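Local coordinates for aromatic amino acid exporter YddG (PDB 5I20), which exports amino acids of broad variety, among them threonine, methionine, lysine and glutamate, across the bacterial inner membrane, at residues 68-73 and 182-187; 73-78 and 161-166; 97-102 and 243-248; 132-137 and 264-269. All blocks are in the same frame, centred on the assembly; numbering follows the deposited sequence.

Contact 1 (68-73 and 182-187); sequences WVHGIG and AGFCLA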
loop_
_atom_site.group_PDB
_atom_site.type_symbol
_atom_site.label_atom_id
_atom_site.label_comp_id
_atom_site.label_asym_id
_atom_site.label_seq_id
_atom_site.Cartn_x
_atom_site.Cartn_y
_atom_site.Cartn_z
ATOM N N TRP A 68 7.475 2.301 18.162
ATOM C CA TRP A 68 6.454 3.312 17.911
ATOM C C TRP A 68 6.886 4.331 16.864
ATOM O O TRP A 68 6.062 4.828 16.099
ATOM C CB TRP A 68 6.090 4.034 19.207
ATOM C CG TRP A 68 5.489 3.128 20.220
ATOM C CD1 TRP A 68 6.078 2.668 21.362
ATOM C CD2 TRP A 68 4.183 2.548 20.179
ATOM N NE1 TRP A 68 5.213 1.845 22.040
ATOM C CE2 TRP A 68 4.043 1.754 21.335
ATOM C CE3 TRP A 68 3.114 2.627 19.281
ATOM C CZ2 TRP A 68 2.878 1.043 21.616
ATOM C CZ3 TRP A 68 1.960 1.922 19.562
ATOM C CH2 TRP A 68 1.850 1.139 20.718
ATOM N N VAL A 69 8.174 4.655 16.841
ATOM C CA VAL A 69 8.694 5.579 15.841
ATOM C C VAL A 69 8.536 4.955 14.460
ATOM O O VAL A 69 8.128 5.616 13.508
ATOM C CB VAL A 69 10.175 5.934 16.104
ATOM C CG1 VAL A 69 10.778 6.644 14.907
ATOM C CG2 VAL A 69 10.296 6.798 17.349
ATOM N N HIS A 70 8.840 3.664 14.377
ATOM C CA HIS A 70 8.726 2.900 13.139
ATOM C C HIS A 70 7.283 2.814 12.638
ATOM O O HIS A 70 6.999 3.123 11.482
ATOM C CB HIS A 70 9.304 1.497 13.355
ATOM C CG HIS A 70 8.911 0.503 12.306
ATOM N ND1 HIS A 70 8.020 -0.520 12.551
ATOM C CD2 HIS A 70 9.297 0.366 11.017
ATOM C CE1 HIS A 70 7.870 -1.241 11.455
ATOM N NE2 HIS A 70 8.633 -0.725 10.509
ATOM N N GLY A 71 6.373 2.405 13.516
ATOM C CA GLY A 71 4.988 2.194 13.136
ATOM C C GLY A 71 4.188 3.459 12.897
ATOM O O GLY A 71 3.480 3.576 11.893
ATOM N N ILE A 72 4.285 4.406 13.826
ATOM C CA ILE A 72 3.566 5.668 13.697
ATOM C C ILE A 72 4.203 6.528 12.614
ATOM O O ILE A 72 3.506 7.132 11.798
ATOM C CB ILE A 72 3.536 6.442 15.028
ATOM C CG1 ILE A 72 2.874 5.595 16.116
ATOM C CG2 ILE A 72 2.808 7.768 14.866
ATOM C CD1 ILE A 72 2.952 6.203 17.499
ATOM N N GLY A 73 5.531 6.575 12.606
ATOM C CA GLY A 73 6.252 7.304 11.581
ATOM C C GLY A 73 6.013 6.699 10.213
ATOM O O GLY A 73 5.987 7.401 9.206
ATOM N N ALA A 182 -2.181 -2.627 15.363
ATOM C CA ALA A 182 -3.391 -1.986 15.867
ATOM C C ALA A 182 -3.049 -0.696 16.606
ATOM O O ALA A 182 -3.758 0.303 16.492
ATOM C CB ALA A 182 -4.158 -2.936 16.777
ATOM N N GLY A 183 -1.954 -0.726 17.357
ATOM C CA GLY A 183 -1.475 0.453 18.052
ATOM C C GLY A 183 -1.018 1.518 17.077
ATOM O O GLY A 183 -1.204 2.711 17.313
ATOM N N PHE A 184 -0.414 1.079 15.976
ATOM C CA PHE A 184 0.017 1.985 14.917
ATOM C C PHE A 184 -1.184 2.653 14.266
ATOM O O PHE A 184 -1.170 3.855 13.995
ATOM C CB PHE A 184 0.825 1.240 13.851
ATOM C CG PHE A 184 2.087 0.603 14.362
ATOM C CD1 PHE A 184 2.673 1.025 15.545
ATOM C CD2 PHE A 184 2.694 -0.417 13.645
ATOM C CE1 PHE A 184 3.836 0.436 16.006
ATOM C CE2 PHE A 184 3.855 -1.010 14.098
ATOM C CZ PHE A 184 4.428 -0.583 15.280
ATOM N N CYS A 185 -2.223 1.863 14.012
ATOM C CA CYS A 185 -3.426 2.367 13.362
ATOM C C CYS A 185 -4.174 3.359 14.246
ATOM O O CYS A 185 -4.586 4.421 13.781
ATOM C CB CYS A 185 -4.351 1.211 12.971
ATOM S SG CYS A 185 -3.736 0.206 11.598
ATOM N N LEU A 186 -4.343 3.012 15.520
ATOM C CA LEU A 186 -5.049 3.882 16.455
ATOM C C LEU A 186 -4.299 5.193 16.656
ATOM O O LEU A 186 -4.909 6.264 16.694
ATOM C CB LEU A 186 -5.256 3.179 17.798
ATOM C CG LEU A 186 -6.224 1.993 17.775
ATOM C CD1 LEU A 186 -6.315 1.331 19.142
ATOM C CD2 LEU A 186 -7.600 2.429 17.288
ATOM N N ALA A 187 -2.979 5.106 16.776
ATOM C CA ALA A 187 -2.147 6.298 16.902
ATOM C C ALA A 187 -2.243 7.151 15.642
ATOM O O ALA A 187 -2.383 8.373 15.720
ATOM C CB ALA A 187 -0.702 5.917 17.180
#

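Contact 2 (73-78 and 161-166); sequences GGLFGY and VIWSVY. With OLC ((2R)-2,3-dihydroxypropyl (9Z)-octadec-9-enoate), chain G.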
loop_
_atom_site.group_PDB
_atom_site.type_symbol
_atom_site.label_atom_id
_atom_site.label_comp_id
_atom_site.label_asym_id
_atom_site.label_seq_id
_atom_site.Cartn_x
_atom_site.Cartn_y
_atom_site.Cartn_z
ATOM N N GLY A 73 5.531 6.575 12.606
ATOM C CA GLY A 73 6.252 7.304 11.581
ATOM C C GLY A 73 6.013 6.699 10.213
ATOM O O GLY A 73 5.987 7.401 9.206
ATOM N N GLY A 74 5.828 5.385 10.177
ATOM C CA GLY A 74 5.587 4.691 8.929
ATOM C C GLY A 74 4.203 4.964 8.386
ATOM O O GLY A 74 4.049 5.606 7.344
ATOM N N LEU A 75 3.191 4.489 9.104
ATOM C CA LEU A 75 1.812 4.584 8.639
ATOM C C LEU A 75 1.337 6.023 8.468
ATOM O O LEU A 75 0.768 6.364 7.431
ATOM C CB LEU A 75 0.878 3.843 9.594
ATOM C CG LEU A 75 1.109 2.336 9.710
ATOM C CD1 LEU A 75 -0.098 1.668 10.347
ATOM C CD2 LEU A 75 1.416 1.717 8.351
ATOM N N PHE A 76 1.559 6.871 9.469
ATOM C CA PHE A 76 1.092 8.250 9.366
ATOM C C PHE A 76 1.922 9.043 8.367
ATOM O O PHE A 76 1.390 9.872 7.630
ATOM C CB PHE A 76 1.113 8.953 10.723
ATOM C CG PHE A 76 0.673 10.390 10.661
ATOM C CD1 PHE A 76 -0.676 10.717 10.613
ATOM C CD2 PHE A 76 1.606 11.417 10.637
ATOM C CE1 PHE A 76 -1.086 12.042 10.547
ATOM C CE2 PHE A 76 1.204 12.744 10.571
ATOM C CZ PHE A 76 -0.144 13.056 10.527
ATOM N N GLY A 77 3.226 8.784 8.353
ATOM C CA GLY A 77 4.142 9.467 7.458
ATOM C C GLY A 77 3.751 9.414 5.992
ATOM O O GLY A 77 3.595 10.451 5.352
ATOM N N TYR A 78 3.585 8.211 5.452
ATOM C CA TYR A 78 3.323 8.076 4.024
ATOM C C TYR A 78 1.916 8.563 3.682
ATOM O O TYR A 78 1.663 9.003 2.563
ATOM C CB TYR A 78 3.537 6.624 3.566
ATOM C CG TYR A 78 2.340 5.713 3.711
ATOM C CD1 TYR A 78 2.097 5.036 4.898
ATOM C CD2 TYR A 78 1.465 5.511 2.650
ATOM C CE1 TYR A 78 1.010 4.198 5.030
ATOM C CE2 TYR A 78 0.375 4.680 2.774
ATOM C CZ TYR A 78 0.153 4.022 3.964
ATOM O OH TYR A 78 -0.933 3.190 4.091
ATOM N N VAL A 161 8.975 6.437 -0.444
ATOM C CA VAL A 161 10.159 6.068 0.328
ATOM C C VAL A 161 9.805 5.673 1.760
ATOM O O VAL A 161 10.304 4.674 2.279
ATOM C CB VAL A 161 11.185 7.219 0.366
ATOM C CG1 VAL A 161 12.341 6.880 1.297
ATOM C CG2 VAL A 161 11.692 7.520 -1.029
ATOM N N ILE A 162 8.940 6.460 2.394
ATOM C CA ILE A 162 8.543 6.204 3.774
ATOM C C ILE A 162 7.838 4.853 3.904
ATOM O O ILE A 162 8.137 4.069 4.808
ATOM C CB ILE A 162 7.635 7.329 4.309
ATOM C CG1 ILE A 162 8.440 8.622 4.454
ATOM C CG2 ILE A 162 7.027 6.949 5.649
ATOM C CD1 ILE A 162 7.607 9.830 4.831
ATOM N N TRP A 163 6.918 4.573 2.987
ATOM C CA TRP A 163 6.214 3.295 2.988
ATOM C C TRP A 163 7.155 2.132 2.672
ATOM O O TRP A 163 7.047 1.059 3.266
ATOM C CB TRP A 163 5.057 3.319 1.986
ATOM C CG TRP A 163 4.415 1.977 1.805
ATOM C CD1 TRP A 163 4.532 1.152 0.725
ATOM C CD2 TRP A 163 3.570 1.296 2.740
ATOM N NE1 TRP A 163 3.804 0.004 0.925
ATOM C CE2 TRP A 163 3.205 0.067 2.155
ATOM C CE3 TRP A 163 3.083 1.609 4.013
ATOM C CZ2 TRP A 163 2.377 -0.851 2.802
ATOM C CZ3 TRP A 163 2.260 0.699 4.652
ATOM C CH2 TRP A 163 1.914 -0.517 4.046
ATOM N N SER A 164 8.073 2.347 1.734
ATOM C CA SER A 164 9.056 1.325 1.378
ATOM C C SER A 164 9.998 1.014 2.531
ATOM O O SER A 164 10.346 -0.145 2.766
ATOM C CB SER A 164 9.876 1.761 0.162
ATOM O OG SER A 164 9.060 1.876 -0.986
ATOM N N VAL A 165 10.433 2.053 3.235
ATOM C CA VAL A 165 11.340 1.857 4.356
ATOM C C VAL A 165 10.584 1.195 5.499
ATOM O O VAL A 165 11.074 0.241 6.094
ATOM C CB VAL A 165 11.983 3.182 4.814
ATOM C CG1 VAL A 165 12.657 3.020 6.171
ATOM C CG2 VAL A 165 12.987 3.656 3.774
ATOM N N TYR A 166 9.377 1.679 5.778
ATOM C CA TYR A 166 8.516 1.056 6.778
ATOM C C TYR A 166 8.339 -0.442 6.527
ATOM O O TYR A 166 8.417 -1.248 7.453
ATOM C CB TYR A 166 7.142 1.731 6.808
ATOM C CG TYR A 166 6.121 0.949 7.598
ATOM C CD1 TYR A 166 6.094 1.007 8.987
ATOM C CD2 TYR A 166 5.189 0.142 6.958
ATOM C CE1 TYR A 166 5.167 0.286 9.716
ATOM C CE2 TYR A 166 4.259 -0.581 7.677
ATOM C CZ TYR A 166 4.253 -0.507 9.055
ATOM O OH TYR A 166 3.325 -1.226 9.769
HETATM C C10 OLC G . 0.379 1.018 -0.004
HETATM C C9 OLC G . -0.724 0.407 0.787
HETATM C C11 OLC G . 0.716 2.453 0.207
HETATM C C8 OLC G . -1.493 1.234 1.758
HETATM C C16 OLC G . -1.134 4.741 -3.904
HETATM C C12 OLC G . 1.259 3.034 -1.054
HETATM C C7 OLC G . -2.806 1.635 1.177
HETATM C C15 OLC G . -0.538 5.458 -2.739
HETATM C C13 OLC G . 0.980 4.499 -1.084
HETATM C C6 OLC G . -3.578 2.425 2.181
HETATM C C14 OLC G . 0.848 4.961 -2.495
HETATM C C5 OLC G . -3.895 3.772 1.624
HETATM C C4 OLC G . -4.984 4.409 2.422
HETATM C C3 OLC G . -5.436 5.660 1.746
HETATM C C2 OLC G . -6.655 6.182 2.428
#

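Contact 3 (97-102 and 243-248); sequences VAYLWP and LSYAAP. With OLC ((2R)-2,3-dihydroxypropyl (9Z)-octadec-9-enoate), chain G.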
loop_
_atom_site.group_PDB
_atom_site.type_symbol
_atom_site.label_atom_id
_atom_site.label_comp_id
_atom_site.label_asym_id
_atom_site.label_seq_id
_atom_site.Cartn_x
_atom_site.Cartn_y
_atom_site.Cartn_z
ATOM N N VAL A 97 4.089 8.414 -9.335
ATOM C CA VAL A 97 5.322 8.648 -8.590
ATOM C C VAL A 97 5.319 7.828 -7.300
ATOM O O VAL A 97 6.304 7.158 -6.985
ATOM C CB VAL A 97 5.526 10.146 -8.268
ATOM C CG1 VAL A 97 6.691 10.337 -7.306
ATOM C CG2 VAL A 97 5.772 10.931 -9.547
ATOM N N ALA A 98 4.206 7.859 -6.571
ATOM C CA ALA A 98 4.072 7.057 -5.356
ATOM C C ALA A 98 4.256 5.565 -5.629
ATOM O O ALA A 98 4.791 4.837 -4.791
ATOM C CB ALA A 98 2.720 7.305 -4.696
ATOM N N TYR A 99 3.828 5.108 -6.803
ATOM C CA TYR A 99 3.907 3.680 -7.110
ATOM C C TYR A 99 5.291 3.258 -7.595
ATOM O O TYR A 99 5.452 2.230 -8.255
ATOM C CB TYR A 99 2.834 3.280 -8.126
ATOM C CG TYR A 99 1.798 2.374 -7.502
ATOM C CD1 TYR A 99 2.090 1.044 -7.232
ATOM C CD2 TYR A 99 0.545 2.854 -7.149
ATOM C CE1 TYR A 99 1.160 0.210 -6.646
ATOM C CE2 TYR A 99 -0.398 2.025 -6.561
ATOM C CZ TYR A 99 -0.083 0.705 -6.313
ATOM O OH TYR A 99 -1.010 -0.127 -5.729
ATOM N N LEU A 100 6.287 4.061 -7.242
ATOM C CA LEU A 100 7.668 3.620 -7.278
ATOM C C LEU A 100 7.960 2.740 -6.067
ATOM O O LEU A 100 8.987 2.064 -6.023
ATOM C CB LEU A 100 8.626 4.814 -7.304
ATOM C CG LEU A 100 8.784 5.517 -8.651
ATOM C CD1 LEU A 100 9.521 6.837 -8.491
ATOM C CD2 LEU A 100 9.512 4.609 -9.627
ATOM N N TRP A 101 7.056 2.738 -5.088
ATOM C CA TRP A 101 7.327 2.035 -3.832
ATOM C C TRP A 101 7.517 0.514 -3.953
ATOM O O TRP A 101 8.266 -0.058 -3.163
ATOM C CB TRP A 101 6.240 2.336 -2.779
ATOM C CG TRP A 101 4.858 1.744 -2.968
ATOM C CD1 TRP A 101 3.764 2.378 -3.483
ATOM C CD2 TRP A 101 4.411 0.428 -2.589
ATOM N NE1 TRP A 101 2.677 1.539 -3.473
ATOM C CE2 TRP A 101 3.043 0.338 -2.928
ATOM C CE3 TRP A 101 5.036 -0.683 -2.014
ATOM C CZ2 TRP A 101 2.289 -0.818 -2.707
ATOM C CZ3 TRP A 101 4.282 -1.835 -1.794
ATOM C CH2 TRP A 101 2.924 -1.890 -2.140
ATOM N N PRO A 102 6.859 -0.151 -4.922
ATOM C CA PRO A 102 7.190 -1.581 -4.980
ATOM C C PRO A 102 8.626 -1.834 -5.441
ATOM O O PRO A 102 9.278 -2.737 -4.918
ATOM C CB PRO A 102 6.183 -2.135 -5.992
ATOM C CG PRO A 102 5.035 -1.180 -5.938
ATOM C CD PRO A 102 5.676 0.163 -5.745
ATOM N N LEU A 243 5.322 -8.491 -6.513
ATOM C CA LEU A 243 3.897 -8.796 -6.599
ATOM C C LEU A 243 3.005 -7.589 -6.329
ATOM O O LEU A 243 1.834 -7.589 -6.703
ATOM C CB LEU A 243 3.544 -9.921 -5.629
ATOM C CG LEU A 243 4.175 -11.279 -5.935
ATOM C CD1 LEU A 243 3.864 -12.276 -4.834
ATOM C CD2 LEU A 243 3.708 -11.798 -7.290
ATOM N N SER A 244 3.547 -6.564 -5.682
ATOM C CA SER A 244 2.753 -5.378 -5.367
ATOM C C SER A 244 2.281 -4.636 -6.625
ATOM O O SER A 244 1.245 -3.979 -6.597
ATOM C CB SER A 244 3.543 -4.437 -4.456
ATOM O OG SER A 244 3.646 -4.981 -3.149
ATOM N N TYR A 245 3.011 -4.759 -7.734
ATOM C CA TYR A 245 2.546 -4.163 -8.990
ATOM C C TYR A 245 1.330 -4.889 -9.575
ATOM O O TYR A 245 0.848 -4.532 -10.645
ATOM C CB TYR A 245 3.668 -4.122 -10.033
ATOM C CG TYR A 245 4.658 -3.010 -9.793
ATOM C CD1 TYR A 245 4.234 -1.689 -9.686
ATOM C CD2 TYR A 245 6.011 -3.281 -9.642
ATOM C CE1 TYR A 245 5.133 -0.670 -9.452
ATOM C CE2 TYR A 245 6.918 -2.269 -9.407
ATOM C CZ TYR A 245 6.474 -0.965 -9.312
ATOM O OH TYR A 245 7.376 0.047 -9.075
ATOM N N ALA A 246 0.834 -5.909 -8.883
ATOM C CA ALA A 246 -0.409 -6.540 -9.303
ATOM C C ALA A 246 -1.600 -5.678 -8.897
ATOM O O ALA A 246 -2.661 -5.750 -9.513
ATOM C CB ALA A 246 -0.536 -7.935 -8.717
ATOM N N ALA A 247 -1.415 -4.856 -7.868
ATOM C CA ALA A 247 -2.504 -4.039 -7.332
ATOM C C ALA A 247 -3.118 -3.075 -8.359
ATOM O O ALA A 247 -4.341 -3.008 -8.458
ATOM C CB ALA A 247 -2.034 -3.268 -6.096
ATOM N N PRO A 248 -2.292 -2.331 -9.127
ATOM C CA PRO A 248 -2.923 -1.470 -10.140
ATOM C C PRO A 248 -3.689 -2.249 -11.206
ATOM O O PRO A 248 -4.750 -1.804 -11.642
ATOM C CB PRO A 248 -1.735 -0.735 -10.767
ATOM C CG PRO A 248 -0.691 -0.743 -9.704
ATOM C CD PRO A 248 -0.842 -2.072 -9.032
HETATM C C10 OLC G . 0.379 1.018 -0.004
HETATM C C9 OLC G . -0.724 0.407 0.787
HETATM C C11 OLC G . 0.716 2.453 0.207
HETATM C C8 OLC G . -1.493 1.234 1.758
HETATM C C16 OLC G . -1.134 4.741 -3.904
HETATM C C12 OLC G . 1.259 3.034 -1.054
HETATM C C7 OLC G . -2.806 1.635 1.177
HETATM C C15 OLC G . -0.538 5.458 -2.739
HETATM C C13 OLC G . 0.980 4.499 -1.084
HETATM C C6 OLC G . -3.578 2.425 2.181
HETATM C C14 OLC G . 0.848 4.961 -2.495
HETATM C C5 OLC G . -3.895 3.772 1.624
HETATM C C4 OLC G . -4.984 4.409 2.422
HETATM C C3 OLC G . -5.436 5.660 1.746
HETATM C C2 OLC G . -6.655 6.182 2.428
#

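Contact 4 (132-137 and 264-269); sequences TVVLLG and SGALAI. With OLC ((2R)-2,3-dihydroxypropyl (9Z)-octadec-9-enoate), chain I.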
loop_
_atom_site.group_PDB
_atom_site.type_symbol
_atom_site.label_atom_id
_atom_site.label_comp_id
_atom_site.label_asym_id
_atom_site.label_seq_id
_atom_site.Cartn_x
_atom_site.Cartn_y
_atom_site.Cartn_z
ATOM N N THR A 132 2.439 -0.639 -14.903
ATOM C CA THR A 132 1.772 0.424 -14.168
ATOM C C THR A 132 1.814 1.733 -14.953
ATOM O O THR A 132 0.829 2.471 -14.989
ATOM C CB THR A 132 2.413 0.619 -12.777
ATOM O OG1 THR A 132 2.383 -0.623 -12.067
ATOM C CG2 THR A 132 1.663 1.664 -11.971
ATOM N N VAL A 133 2.951 2.007 -15.590
ATOM C CA VAL A 133 3.109 3.197 -16.424
ATOM C C VAL A 133 2.133 3.194 -17.602
ATOM O O VAL A 133 1.484 4.204 -17.891
ATOM C CB VAL A 133 4.554 3.321 -16.963
ATOM C CG1 VAL A 133 4.645 4.391 -18.045
ATOM C CG2 VAL A 133 5.521 3.622 -15.829
ATOM N N VAL A 134 2.035 2.057 -18.284
ATOM C CA VAL A 134 1.104 1.916 -19.402
ATOM C C VAL A 134 -0.335 2.105 -18.933
ATOM O O VAL A 134 -1.132 2.769 -19.590
ATOM C CB VAL A 134 1.229 0.534 -20.079
ATOM C CG1 VAL A 134 0.146 0.350 -21.133
ATOM C CG2 VAL A 134 2.594 0.377 -20.704
ATOM N N LEU A 135 -0.649 1.526 -17.781
ATOM C CA LEU A 135 -2.007 1.527 -17.263
ATOM C C LEU A 135 -2.457 2.923 -16.841
ATOM O O LEU A 135 -3.464 3.433 -17.330
ATOM C CB LEU A 135 -2.118 0.553 -16.087
ATOM C CG LEU A 135 -3.517 0.150 -15.623
ATOM C CD1 LEU A 135 -4.349 -0.351 -16.790
ATOM C CD2 LEU A 135 -3.404 -0.920 -14.550
ATOM N N LEU A 136 -1.704 3.538 -15.935
ATOM C CA LEU A 136 -2.074 4.838 -15.391
ATOM C C LEU A 136 -2.045 5.922 -16.468
ATOM O O LEU A 136 -2.710 6.952 -16.341
ATOM C CB LEU A 136 -1.151 5.213 -14.224
ATOM C CG LEU A 136 -1.125 4.261 -13.019
ATOM C CD1 LEU A 136 -0.276 4.829 -11.884
ATOM C CD2 LEU A 136 -2.530 3.938 -12.529
ATOM N N GLY A 137 -1.283 5.680 -17.532
ATOM C CA GLY A 137 -1.195 6.621 -18.635
ATOM C C GLY A 137 -2.253 6.400 -19.702
ATOM O O GLY A 137 -2.304 7.129 -20.695
ATOM N N SER A 264 -9.264 -2.430 -22.177
ATOM C CA SER A 264 -8.391 -1.699 -23.093
ATOM C C SER A 264 -7.111 -2.465 -23.407
ATOM O O SER A 264 -6.740 -3.397 -22.690
ATOM C CB SER A 264 -8.043 -0.324 -22.516
ATOM O OG SER A 264 -7.216 -0.441 -21.374
ATOM N N GLY A 265 -6.441 -2.065 -24.482
ATOM C CA GLY A 265 -5.160 -2.644 -24.840
ATOM C C GLY A 265 -4.129 -2.420 -23.750
ATOM O O GLY A 265 -3.322 -3.301 -23.450
ATOM N N ALA A 266 -4.170 -1.235 -23.146
ATOM C CA ALA A 266 -3.244 -0.882 -22.077
ATOM C C ALA A 266 -3.394 -1.825 -20.890
ATOM O O ALA A 266 -2.418 -2.163 -20.224
ATOM C CB ALA A 266 -3.466 0.559 -21.637
ATOM N N LEU A 267 -4.628 -2.240 -20.628
ATOM C CA LEU A 267 -4.907 -3.172 -19.548
ATOM C C LEU A 267 -4.352 -4.556 -19.890
ATOM O O LEU A 267 -3.792 -5.241 -19.032
ATOM C CB LEU A 267 -6.415 -3.226 -19.280
ATOM C CG LEU A 267 -6.946 -4.000 -18.067
ATOM C CD1 LEU A 267 -7.241 -5.445 -18.430
ATOM C CD2 LEU A 267 -5.987 -3.923 -16.882
ATOM N N ALA A 268 -4.503 -4.960 -21.148
ATOM C CA ALA A 268 -3.988 -6.247 -21.603
ATOM C C ALA A 268 -2.463 -6.300 -21.501
ATOM O O ALA A 268 -1.903 -7.287 -21.027
ATOM C CB ALA A 268 -4.435 -6.526 -23.034
ATOM N N ILE A 269 -1.802 -5.232 -21.942
ATOM C CA ILE A 269 -0.347 -5.143 -21.887
ATOM C C ILE A 269 0.158 -5.147 -20.443
ATOM O O ILE A 269 1.138 -5.824 -20.126
ATOM C CB ILE A 269 0.167 -3.875 -22.608
ATOM C CG1 ILE A 269 -0.145 -3.947 -24.105
ATOM C CG2 ILE A 269 1.661 -3.702 -22.404
ATOM C CD1 ILE A 269 0.615 -5.030 -24.837
HETATM C C9 OLC I . -7.407 -11.139 -17.841
HETATM C C8 OLC I . -7.065 -10.842 -19.262
HETATM C C7 OLC I . -6.714 -9.399 -19.398
HETATM C C6 OLC I . -7.877 -8.643 -19.948
HETATM C C5 OLC I . -7.484 -7.981 -21.225
HETATM C C4 OLC I . -8.619 -7.159 -21.737
HETATM C C3 OLC I . -8.137 -6.245 -22.812
HETATM C C2 OLC I . -8.645 -6.702 -24.138
#

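Contact 1 (68-73 and 182-187)
His70 approaches Phe184 only loosely, ND1 lying 4.5 Å from Phe184 CE2, while NE2 of its imidazole is hydrogen-bonded to the carbonyl oxygen of Tyr166 on helix 150-169. Stacking on the rings of Tyr166 and Phe173 probably helps to hold the turn of the imidazole as well. No hydrogen bond runs between 68-73 and 182-187, so the join is made by apolar surfaces. At its centre the Phe184 ring lies flat on the backbone of Gly71: the glycine CA sits 3.3 Å from the ring centroid, 1° off the ring normal, a CH-pi contact directly over the face. The phenyl reaches this place with CG anti to the carbonyl carbon and beside the backbone N (chi1 -61°). With no side chain on Gly71, the ring can come right down on the backbone.

These are the cytoplasmic ends of two transmembrane helices, 65-88 and 181-199, whose local axes come within 8.7 Å and cross at -55°; one belongs to the first EamA-like sequence range and the other to the second. The Trp68 indole turns its edge to Gly183, CZ3 coming 3.9 Å from Gly183 C near the ring plane. Its CE3 and Phe184 CE1 are 4.0 Å apart in an oblique aromatic pair. With an alanine in place of Phe184, Gly71 would probably lose the face that covers its CA, leaving a gap beside the indole and the Leu75 side chain. Beyond the indole, Ile72 rests CG1 and CD1 together on the methyl of Ala187, with CD1 3.7 Å from Ala187 CB.

Contact 2 (73-78 and 161-166)
An antiparallel helix pair, 65-88 with 150-169, meets here in the buried interior of the membrane domain, the local axes 8.5 Å apart and 161° from one N-to-C direction to the other. Glycines let the helices come close: the CA atoms of Gly74 and Tyr166 are 5.1 Å apart, and Gly74 CA packs on Tyr166 CD1. Ile162 is the knob of a knob-into-hole fit, its side chain seated among Gly73, Gly74, Gly77 and Tyr78; CG2 reaches to 3.7 Å from Gly74 O, and CD1 lies against the backbone of Gly77.

One branch of Leu75 touches two rings. Its CD2 stands over a face of Tyr166, 4.0 Å from the ring centroid in a CH-pi contact, and at the same time meets the edge of the Trp163 indole, near its plane. Trp163 and Tyr78 run side by side in the same direction. CE3 of the indole lies over a face of the phenol, 3.5 Å from Tyr78 CE1, the two planes being inclined at 50°. The indole gets there with CG anti to the backbone N (chi1 172°).

Trp163 also stacks with Trp228 and meets Trp101 edge-to-face. A serine in place of Trp163 would probably leave Leu75 CD2 and one face of Tyr78 without their aromatic neighbour. One indole face carries the acyl chain of a bound monoolein, whose C10 is 3.7 Å from Trp163 CE2. With no hydrogen bond between the segments and a lipid tail on the rings, the surface is consistent with a largely aromatic, mostly apolar lining of the central cavity.

Contact 3 (97-102 and 243-248)
Two prolines lie on two tyrosine rings at the centre of this contact. Pro102 CB sits over a face of Tyr245, 3.6 Å from the ring centroid, and Pro248 CG covers a face of Tyr99, 3.9 Å from its centroid; both are CH-pi contacts. Trp101 NE1 lies over the opposite face of Tyr99, and the methyl of Ala247 lies beside the phenol oxygen.

Further out, the six-membered end of the Trp101 indole meets Ser244, CH2 being 3.3 Å from OG, which is hydrogen-bonded to Leu240 O. A face of this indole also meets the acyl chain of a monoolein. The polar edge is a single bond across the segments: Tyr245 OH donates to Tyr99 O (3.0 Å), in the carbonyl plane with a C=O...O angle of 146°.

In both segments a transmembrane helix is interrupted and a proline stands in the first turn of the helix that follows, 101-108 or 246-258, a likeness consistent with the inverted repeats of the fold. Tyr245 OH also takes a weak bond from Leu103 N, so one hydroxyl bridges the carbonyl of Tyr99 and the amide four residues on, which probably helps to satisfy these two backbone groups where the helix is interrupted.

Contact 4 (132-137 and 264-269)
Val134 and Ala266 touch methyl to methyl, Val134 CG1 lying 3.7 Å from Ala266 CB. The same branch comes as near to the carbonyl oxygen of Ala266 and more distantly faces Ile269, 4.5 Å from its CB. One residue on, Leu135 and Leu267 lie side by side and point the same way; their closest branches are Leu135 CD1 and Leu267 CD2, 3.9 Å apart. All of this is van der Waals contact, with no hydrogen bond from one segment to the other. The torsions account for the meeting: Val134 CG1 is anti to its amide nitrogen (chi1 174°), which aims that methyl at Ala266, and Leu267 holds CG anti to the nitrogen too (chi1 -172°), bringing a branch back toward Leu135 although its CB points away.

The segments are the periplasmic ends of helices 119-136 and 265-282, packed as an antiparallel transmembrane pair. Their local axes come within 8.4 Å, and the CA atoms of Leu135 and Ala266 are 5.5 Å apart, a closeness consistent with the small alanine side chain. Helix 265-282 begins here with Ser264 as N-cap: its OG accepts from Leu267 N at 3.2 Å, with an N-H...O angle of 147°, anchoring the first turn from which Ala266 and Leu267 project.

Behind the two leucines stands helix 246-258, Thr252 touching both of them and Leu253 touching Leu267. The other branch of Leu267, CD1, lies 3.6 Å from C6 of a monoolein tail that also runs past the methyl of Ala268.

From the N terminus, helix 65-88 opens two loops in succession. Contact 1 closes the longer, 108 residues on, at helix 181-199; contact 2 closes 82 residues on, at helix 150-169, wholly within it. The two share Gly73 and adjoin through His70, Tyr166, Leu75 and Phe184. Contact 3 starts at the end of helix 91-98 and the break that follows, and closes across 140 residues, crossing both. Contact 4 starts on helix 119-136 and ends on helix 265-282, crossing all three. Contact 2 meets contact 3 through Ser164 OG and Trp101 O, with one lipid touching both; Thr132 and Leu135 of contact 4 touch Tyr245 and Pro248. Each contact ties the first EamA-like sequence range to the second.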